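Local coordinates for probable CoA-transferase alpha subunit (Rhodococcus jostii, PDB 6COJ), which probably works with a second, beta-type subunit as an enzyme of the CoA-transferase family, and binds a cyclic acyl-CoA thioester in this crystal, at residues Ser290-Glu293 with Asp294-Gln297; Gly141-Val144 with Arg145-Trp148; Gly262-Glu265 with Lys266-Arg269. The protein carries 1 engineered substitution. One frame throughout, in Å; residues are numbered along the deposited sequence.

Contact 1 of 3, residues Ser290-Glu293 with Asp294-Gln297; sequences SGSE and DDYQ
The Glu293 carboxylate and the Gln297 amide meet with their planes 54° apart beside the Tyr296 ring: Gln297 NE2 lies at the ring's edge, in its plane, while Glu293 OE2 approaches Tyr296 CD2 obliquely at 4.1 Å. Arg52 makes a cation-pi contact with the same ring, and the phenol OH bonds to His253. Glu293, Tyr296 and Gln297 lie on the first turn of helix 293-306, which opens with a capping box. Ser292, the N-cap residue, accepts from Asp295 N through OG at 3.1 Å, and Asp295 answers through OD2, 3.0 Å from Ser292 N; that nearly straight bond reaches OD2 from above the carboxylate plane, 39° out of it. In the same turn, the bend of the Glu293 chain at chi2 (65°) brings OE2 within 2.9 Å of Gln297 NE2, a nearly straight bond in the amide plane that meets OE2 on its anti side but tilted well out of the carboxylate plane. Arg52 forms a salt bridge with this same oxygen, so an amide and a guanidinium grip it. The helix bond Gln297 N to Glu293 O is 2.8 Å. Gly291 CA is 3.5 Å from Asp295 OD2, where a beta carbon would collide.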
# COMPACT_ATOMS: atom_id res chain seq x y z
N SER A 290 32.75 -10.50 20.38
CA SER A 290 34.10 -9.94 20.41
C SER A 290 34.94 -10.33 19.20
O SER A 290 36.13 -10.01 19.15
CB SER A 290 34.81 -10.33 21.71
OG SER A 290 34.13 -9.78 22.82
N GLY A 291 34.35 -11.01 18.22
CA GLY A 291 35.03 -11.43 17.01
C GLY A 291 34.22 -11.06 15.78
O GLY A 291 33.47 -10.09 15.76
N SER A 292 34.39 -11.88 14.74
CA SER A 292 33.72 -11.66 13.46
C SER A 292 32.34 -12.31 13.46
O SER A 292 31.93 -12.97 14.41
CB SER A 292 34.56 -12.24 12.33
OG SER A 292 34.60 -13.66 12.42
N GLU A 293 31.60 -12.11 12.36
CA GLU A 293 30.35 -12.83 12.17
C GLU A 293 30.59 -14.33 12.13
O GLU A 293 29.81 -15.11 12.71
CB GLU A 293 29.65 -12.36 10.89
CG GLU A 293 28.29 -13.02 10.60
CD GLU A 293 27.22 -12.70 11.63
OE1 GLU A 293 27.40 -11.77 12.45
OE2 GLU A 293 26.15 -13.35 11.60
N ASP A 294 31.67 -14.77 11.48
CA ASP A 294 31.99 -16.19 11.46
C ASP A 294 32.24 -16.72 12.86
O ASP A 294 31.80 -17.83 13.20
CB ASP A 294 33.20 -16.46 10.56
CG ASP A 294 32.87 -16.37 9.08
OD1 ASP A 294 31.67 -16.38 8.74
OD2 ASP A 294 33.81 -16.30 8.26
N ASP A 295 32.92 -15.94 13.70
CA ASP A 295 33.14 -16.35 15.09
C ASP A 295 31.82 -16.46 15.83
O ASP A 295 31.60 -17.41 16.60
CB ASP A 295 34.05 -15.35 15.81
CG ASP A 295 35.45 -15.31 15.23
OD1 ASP A 295 35.90 -16.33 14.68
OD2 ASP A 295 36.10 -14.25 15.33
N TYR A 296 30.92 -15.49 15.62
CA TYR A 296 29.60 -15.56 16.23
C TYR A 296 28.87 -16.83 15.79
O TYR A 296 28.30 -17.55 16.62
CB TYR A 296 28.78 -14.33 15.85
CG TYR A 296 27.32 -14.40 16.26
CD1 TYR A 296 26.92 -14.02 17.53
CD2 TYR A 296 26.35 -14.87 15.38
CE1 TYR A 296 25.59 -14.07 17.92
CE2 TYR A 296 25.02 -14.93 15.76
CZ TYR A 296 24.65 -14.54 17.02
OH TYR A 296 23.34 -14.60 17.42
N GLN A 297 28.88 -17.11 14.48
CA GLN A 297 28.14 -18.25 13.96
C GLN A 297 28.70 -19.56 14.49
O GLN A 297 27.94 -20.48 14.82
CB GLN A 297 28.17 -18.22 12.43
CG GLN A 297 27.39 -17.07 11.80
CD GLN A 297 25.90 -17.17 12.04
OE1 GLN A 297 25.37 -18.26 12.26
NE2 GLN A 297 25.20 -16.04 11.98

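Contact 2 of 3, residues Gly141-Val144 with Arg145-Trp148; sequences GSDV and RRFW
Ser142 O receives Arg145 N at 3.2 Å, and just before it Gly141 N is joined to Arg145 NH1 by water 1, which accepts from each at 2.9 Å; the glycine's positive phi (78°) suits the turn leading into helix 144-148. Ser142 also makes a capping bond: its OG accepts from Val144 N while bonding to Gly139 O. Asp143 lies alongside Arg146, both side chains pointing the same way but with their planes 87° apart. Their salt bridge is long, Asp143 OD1 to Arg146 NE 3.4 Å, and water 2 links Asp143 OD2 to Arg146 NH1 from the edge of the guanidinium. Asp143 OD2 is also bonded to the backbone of a chain of another protein. Asp143 O receives Phe147 N at 3.0 Å and lies 3.3 Å from Phe147 CD2; Val144 CA meets the edge of that ring. Trading Phe147 for a serine would probably open a gap between this turn and strand 111-114 and leave the apolar side chain of the neighbouring protein without its mate. Val144 sends CG1, anti to its amide nitrogen (chi1 175°), to 3.9 Å from Trp148 CD1. The short helix thus rests on strand 111-114 through Phe147 and Trp148, with Trp148 NE1 bonded to Glu114 O, and on strand 168-173 through Arg145 and Trp148, with Tyr85 meeting the indole.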
# COMPACT_ATOMS: atom_id res chain seq x y z
N GLY A 141 -5.99 11.13 21.29
CA GLY A 141 -6.51 10.80 22.60
C GLY A 141 -5.60 9.98 23.48
O GLY A 141 -6.00 9.66 24.61
N SER A 142 -4.41 9.62 23.01
CA SER A 142 -3.49 8.75 23.73
C SER A 142 -2.25 9.51 24.17
O SER A 142 -1.97 10.63 23.73
CB SER A 142 -3.04 7.57 22.86
OG SER A 142 -2.07 8.00 21.93
N ASP A 143 -1.45 8.85 25.00
CA ASP A 143 -0.20 9.45 25.44
C ASP A 143 0.88 9.45 24.37
O ASP A 143 1.97 9.98 24.61
CB ASP A 143 0.28 8.82 26.75
CG ASP A 143 -0.22 9.56 27.96
OD1 ASP A 143 -0.55 10.76 27.81
OD2 ASP A 143 -0.28 8.96 29.05
N VAL A 144 0.59 8.94 23.17
CA VAL A 144 1.48 9.23 22.06
C VAL A 144 1.71 10.74 21.93
O VAL A 144 2.82 11.20 21.66
CB VAL A 144 0.95 8.61 20.75
CG1 VAL A 144 1.82 9.02 19.58
CG2 VAL A 144 0.90 7.10 20.89
N ARG A 145 0.65 11.54 22.17
CA ARG A 145 0.79 12.99 22.12
C ARG A 145 1.86 13.49 23.08
O ARG A 145 2.62 14.41 22.75
CB ARG A 145 -0.54 13.68 22.43
CG ARG A 145 -1.69 13.28 21.51
CD ARG A 145 -1.37 13.57 20.05
NE ARG A 145 -1.00 14.96 19.77
CZ ARG A 145 -1.87 15.94 19.56
NH1 ARG A 145 -3.17 15.70 19.60
NH2 ARG A 145 -1.44 17.17 19.32
N ARG A 146 1.89 12.94 24.28
CA ARG A 146 2.86 13.37 25.30
C ARG A 146 4.27 12.87 25.05
O ARG A 146 5.18 13.53 25.39
CB ARG A 146 2.43 12.94 26.66
CG ARG A 146 1.18 13.57 27.15
CD ARG A 146 1.26 13.92 28.63
NE ARG A 146 1.50 12.86 29.62
CZ ARG A 146 2.61 12.79 30.36
NH1 ARG A 146 2.72 11.87 31.29
NH2 ARG A 146 3.65 13.62 30.16
N PHE A 147 4.41 11.68 24.49
CA PHE A 147 5.74 11.22 24.10
C PHE A 147 6.40 12.20 23.14
O PHE A 147 7.62 12.42 23.19
CB PHE A 147 5.67 9.85 23.44
CG PHE A 147 5.61 8.69 24.39
CD1 PHE A 147 6.67 8.41 25.24
CD2 PHE A 147 4.51 7.84 24.40
CE1 PHE A 147 6.62 7.33 26.11
CE2 PHE A 147 4.45 6.76 25.25
CZ PHE A 147 5.51 6.50 26.11
N TRP A 148 5.62 12.79 22.23
CA TRP A 148 6.16 13.61 21.16
C TRP A 148 6.09 15.10 21.42
O TRP A 148 6.88 15.86 20.85
CB TRP A 148 5.40 13.37 19.86
CG TRP A 148 5.61 12.05 19.21
CD1 TRP A 148 5.28 10.82 19.71
CD2 TRP A 148 6.16 11.84 17.91
NE1 TRP A 148 5.61 9.85 18.79
CE2 TRP A 148 6.15 10.45 17.68
CE3 TRP A 148 6.68 12.68 16.92
CZ2 TRP A 148 6.61 9.89 16.49
CZ3 TRP A 148 7.16 12.12 15.75
CH2 TRP A 148 7.12 10.74 15.54
O HOH W 1 -4.99 13.88 20.95
O HOH W 2 0.47 9.92 31.37

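Contact 3 of 3, residues Gly262-Glu265 with Lys266-Arg269; sequences GRDE and KFQR
An aspartate N-cap, with its residue at the centre of an inverse gamma turn, starts helix 265-274: Asp264 OD1 accepts from Phe267 N at 3.1 Å. With CG anti to the Asp264 nitrogen (chi1 -172°), the carboxylate is carried to that amide and leans against the Phe267 beta carbon, Asp264 CG lying 3.4 Å from Phe267 CB. The amide meets OD1 from well above the carboxylate plane, 63° out of it. The other oxygen, OD2, is bonded to His253, whose ring also meets that of Phe267; Tyr288 and Phe303 pack edge-to-face with the same phenyl. Asp264 O completes the first turn by accepting from Gln268 N at 2.9 Å. Either side of Asp264, Arg263 and Glu265 join in a salt bridge, Arg263 NH1 to Glu265 OE1 2.9 Å; the bond lies in the guanidinium plane and reaches OE1 on its syn side. The Arg263 chain also crosses Gln268, where Arg263 CD lies 3.8 Å from Gln268 NE2. Outside the turn, Glu265 OE2 bonds to Ser93, Arg263 NH2 to Ser43 O, and the Gln268 amide to Ser43 and Leu91. Glu265 O receives Arg269 N at 3.0 Å, while the Arg269 guanidinium folds back, carrying one face over the same oxygen, which sits above its centre. At the helix start, the negative charge of Asp264 would probably be favoured by the amide it accepts from and by the helix dipole, while the Arg263-Glu265 pair probably largely offsets its own charges.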
# COMPACT_ATOMS: atom_id res chain seq x y z
N GLY A 262 13.49 -20.86 11.67
CA GLY A 262 12.74 -20.26 12.75
C GLY A 262 13.64 -19.56 13.75
O GLY A 262 14.86 -19.46 13.59
N ARG A 263 13.01 -19.05 14.81
CA ARG A 263 13.76 -18.37 15.86
C ARG A 263 14.57 -19.37 16.67
O ARG A 263 14.11 -20.47 16.97
CB ARG A 263 12.79 -17.62 16.78
CG ARG A 263 13.46 -16.81 17.89
CD ARG A 263 12.43 -16.03 18.72
NE ARG A 263 11.65 -15.12 17.87
CZ ARG A 263 10.37 -15.31 17.56
NH1 ARG A 263 9.70 -16.35 18.05
NH2 ARG A 263 9.75 -14.44 16.78
N ASP A 264 15.79 -18.98 17.03
CA ASP A 264 16.59 -19.79 17.95
C ASP A 264 16.14 -19.42 19.35
O ASP A 264 16.71 -18.53 19.99
CB ASP A 264 18.08 -19.53 17.74
CG ASP A 264 18.95 -20.49 18.53
OD1 ASP A 264 18.46 -21.12 19.50
OD2 ASP A 264 20.13 -20.63 18.16
N GLU A 265 15.08 -20.10 19.82
CA GLU A 265 14.44 -19.73 21.08
C GLU A 265 15.39 -19.91 22.25
O GLU A 265 15.46 -19.05 23.14
CB GLU A 265 13.17 -20.56 21.28
CG GLU A 265 12.10 -20.38 20.21
CD GLU A 265 11.34 -19.08 20.35
OE1 GLU A 265 10.49 -18.79 19.48
OE2 GLU A 265 11.58 -18.34 21.33
N LYS A 266 16.13 -21.02 22.28
CA LYS A 266 17.06 -21.27 23.37
C LYS A 266 18.15 -20.19 23.42
O LYS A 266 18.52 -19.74 24.51
CB LYS A 266 17.68 -22.66 23.22
CG LYS A 266 16.77 -23.81 23.68
CD LYS A 266 15.85 -24.32 22.59
CE LYS A 266 14.49 -24.72 23.12
NZ LYS A 266 13.47 -24.96 22.06
N PHE A 267 18.66 -19.77 22.26
CA PHE A 267 19.70 -18.76 22.28
C PHE A 267 19.15 -17.39 22.65
O PHE A 267 19.82 -16.62 23.34
CB PHE A 267 20.47 -18.68 20.97
CG PHE A 267 21.73 -17.87 21.08
CD1 PHE A 267 22.88 -18.43 21.63
CD2 PHE A 267 21.75 -16.53 20.72
CE1 PHE A 267 24.03 -17.68 21.78
CE2 PHE A 267 22.90 -15.78 20.86
CZ PHE A 267 24.04 -16.35 21.39
N GLN A 268 17.95 -17.06 22.18
CA GLN A 268 17.37 -15.78 22.59
C GLN A 268 17.17 -15.73 24.10
O GLN A 268 17.43 -14.70 24.72
CB GLN A 268 16.06 -15.50 21.86
CG GLN A 268 15.47 -14.17 22.29
CD GLN A 268 14.35 -13.73 21.40
OE1 GLN A 268 14.58 -13.13 20.36
NE2 GLN A 268 13.13 -14.00 21.81
N ARG A 269 16.73 -16.84 24.69
CA ARG A 269 16.64 -16.90 26.15
C ARG A 269 18.00 -16.65 26.79
O ARG A 269 18.09 -15.96 27.81
CB ARG A 269 16.06 -18.24 26.60
CG ARG A 269 14.55 -18.29 26.48
CD ARG A 269 13.97 -19.49 27.19
NE ARG A 269 14.39 -20.76 26.61
CZ ARG A 269 13.70 -21.41 25.67
NH1 ARG A 269 12.58 -20.90 25.18
NH2 ARG A 269 14.16 -22.56 25.21

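In the fold
All three contacts are helix starts, each partly buried and each capped by an acidic or hydroxyl side chain, yet their settings differ. Contacts 1 and 3 belong to the C-terminal helices and touch: Tyr296 OH lies 3.7 Å from Phe267 CE2. His253 joins them chemically, through ND1 to Tyr296 and NE2 to Asp264. Contact 1 leans on helix 48-56 and contact 3 on the loops of Ser43 and Ser93, and no other protein chain reaches either. Contact 2 lies across the chain's centre, its centre about 41 Å from that of contact 1; there a long Asp143-Arg146 ion pair lies beside another protein chain, and waters bridge polar groups.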